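Local structure of RNA-binding protein, putative (Trypanosoma brucei, 6E4N) at residues S9-E14 with G39-E44. The protein binds and remodels RNA in kinetoplastid RNA editing, probably mRNA, through the RNA recognition motif of TbRGG2 that forms this chain. The protein carries 1 engineered substitution. Residues are numbered along the deposited sequence; the frame is centred on the assembly and turned at random.
Sequences SGMSDE and GRAVVE. Engineered in segment 9-14: Met11 (natural residue Leu).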
loop_
_atom_site.group_PDB
_atom_site.type_symbol
_atom_site.label_atom_id
_atom_site.label_comp_id
_atom_site.label_asym_id
_atom_site.label_seq_id
_atom_site.Cartn_x
_atom_site.Cartn_y
_atom_site.Cartn_z
ATOM N N SER A 9 -3.681 4.947 -2.985
ATOM C CA SER A 9 -3.616 6.250 -3.638
ATOM C C SER A 9 -3.382 7.342 -2.600
ATOM O O SER A 9 -3.488 7.101 -1.395
ATOM C CB SER A 9 -4.889 6.526 -4.444
ATOM O OG SER A 9 -6.023 6.674 -3.613
ATOM N N GLY A 10 -3.053 8.536 -3.077
ATOM C CA GLY A 10 -2.849 9.676 -2.203
ATOM C C GLY A 10 -1.401 9.889 -1.818
ATOM O O GLY A 10 -1.083 10.821 -1.079
ATOM N N MET A 11 -0.517 9.027 -2.307
ATOM C CA MET A 11 0.907 9.186 -2.043
ATOM C C MET A 11 1.453 10.473 -2.631
ATOM O O MET A 11 0.970 10.961 -3.652
ATOM C CB MET A 11 1.719 8.015 -2.606
ATOM C CG MET A 11 1.443 6.665 -1.984
ATOM S SD MET A 11 2.696 5.476 -2.498
ATOM C CE MET A 11 2.324 5.366 -4.248
ATOM N N SER A 12 2.471 11.018 -1.978
ATOM C CA SER A 12 3.265 12.080 -2.569
ATOM C C SER A 12 3.808 11.608 -3.910
ATOM O O SER A 12 4.151 10.436 -4.056
ATOM C CB SER A 12 4.407 12.478 -1.634
ATOM O OG SER A 12 5.520 12.958 -2.363
ATOM N N ASP A 13 3.874 12.518 -4.881
ATOM C CA ASP A 13 4.396 12.219 -6.216
ATOM C C ASP A 13 5.768 11.560 -6.188
ATOM O O ASP A 13 6.095 10.743 -7.048
ATOM C CB ASP A 13 4.487 13.499 -7.051
ATOM C CG ASP A 13 3.195 13.826 -7.759
ATOM O OD1 ASP A 13 2.382 12.905 -7.975
ATOM O OD2 ASP A 13 2.993 15.011 -8.099
ATOM N N GLU A 14 6.569 11.926 -5.194
ATOM C CA GLU A 14 7.965 11.513 -5.148
ATOM C C GLU A 14 8.193 10.233 -4.340
ATOM O O GLU A 14 9.301 9.693 -4.335
ATOM C CB GLU A 14 8.826 12.640 -4.574
ATOM C CG GLU A 14 8.895 13.898 -5.442
ATOM C CD GLU A 14 7.731 14.856 -5.213
ATOM O OE1 GLU A 14 6.832 14.542 -4.397
ATOM O OE2 GLU A 14 7.713 15.930 -5.857
ATOM N N GLY A 39 0.994 9.232 -7.389
ATOM C CA GLY A 39 0.855 8.654 -6.066
ATOM C C GLY A 39 -0.085 7.469 -5.980
ATOM O O GLY A 39 -0.696 7.240 -4.933
ATOM N N ARG A 40 -0.193 6.714 -7.072
ATOM C CA ARG A 40 -1.033 5.513 -7.122
ATOM C C ARG A 40 -0.188 4.255 -7.066
ATOM O O ARG A 40 0.930 4.235 -7.570
ATOM C CB ARG A 40 -1.862 5.467 -8.403
ATOM C CG ARG A 40 -2.873 6.576 -8.578
ATOM C CD ARG A 40 -3.430 6.497 -9.984
ATOM N NE ARG A 40 -2.429 6.907 -10.961
ATOM C CZ ARG A 40 -2.457 6.592 -12.253
ATOM N NH1 ARG A 40 -3.430 5.834 -12.741
ATOM N NH2 ARG A 40 -1.494 7.030 -13.058
ATOM N N ALA A 41 -0.735 3.193 -6.490
ATOM C CA ALA A 41 -0.055 1.911 -6.513
ATOM C C ALA A 41 -1.016 0.745 -6.377
ATOM O O ALA A 41 -2.144 0.895 -5.899
ATOM C CB ALA A 41 0.984 1.851 -5.414
ATOM N N VAL A 42 -0.549 -0.418 -6.811
ATOM C CA VAL A 42 -1.247 -1.673 -6.578
ATOM C C VAL A 42 -0.293 -2.591 -5.826
ATOM O O VAL A 42 0.863 -2.762 -6.222
ATOM C CB VAL A 42 -1.704 -2.333 -7.884
ATOM C CG1 VAL A 42 -2.333 -3.693 -7.602
ATOM C CG2 VAL A 42 -2.678 -1.421 -8.623
ATOM N N VAL A 43 -0.773 -3.168 -4.732
ATOM C CA VAL A 43 0.060 -4.014 -3.894
ATOM C C VAL A 43 -0.607 -5.360 -3.679
ATOM O O VAL A 43 -1.828 -5.440 -3.558
ATOM C CB VAL A 43 0.348 -3.330 -2.535
ATOM C CG1 VAL A 43 1.243 -4.202 -1.658
ATOM C CG2 VAL A 43 1.002 -1.978 -2.770
ATOM N N GLU A 44 0.195 -6.419 -3.662
ATOM C CA GLU A 44 -0.299 -7.738 -3.303
ATOM C C GLU A 44 0.458 -8.260 -2.092
ATOM O O GLU A 44 1.676 -8.089 -1.990
ATOM C CB GLU A 44 -0.157 -8.705 -4.472
ATOM C CG GLU A 44 -0.979 -9.971 -4.332
ATOM C CD GLU A 44 -1.107 -10.722 -5.645
ATOM O OE1 GLU A 44 -1.296 -11.959 -5.612
ATOM O OE2 GLU A 44 -1.011 -10.073 -6.712
#
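Met11 meets Gly39 through both its backbone and its side chain. The amide N of Met11 donates to Gly39 O at 3.2 Å. The N-H...O angle of 145° is moderately bent. The donor nevertheless lies in the carbonyl plane, on a lone pair, at a C=O...N angle of 125°. The same oxygen receives a CA-H...O contact from Ser9 CA at 3.3 Å, so residues on both sides of Gly10 converge on it. A reciprocal CA-H...O contact, Gly39 CA to Met11 O at 3.3 Å, ties the pair from the other direction. This closeness depends on Gly39 having no side chain: a CB there would collide with Met11 O, and its positive phi also favours glycine. Gly10 has a positive phi as well, turning the chain between the two contacts.

In the side chain of Met11, an engineered residue replacing leucine, CB lies 3.4 Å from Gly39 O. The chain runs extended to SD, and the bend at chi3 (-66°) then folds CE back over the face of the Gly39 carbonyl, 3.6 Å from Gly39 C. There CE also comes within 3.9 Å of Ala41 CB. Leu20 of helix 17-24 touches both Met11 and Ala41, while Leu68 of strand 66-70 also packs on Met11, joining this apolar patch to the helix-covered side of the sheet.

Farther along, Ser12 OG accepts from Glu14 N at 3.2 Å, an ST turn that shapes the loop leading to helix 17-24. Strands 5-9 and 40-45 are central, antiparallel neighbours in the RRM sheet, and Ala41 pairs with Val8 through the backbone. The contact therefore carries their association past the end of strand 5-9 by main-chain polarity, with buried methyl packing alongside and no salt bridge between the segments.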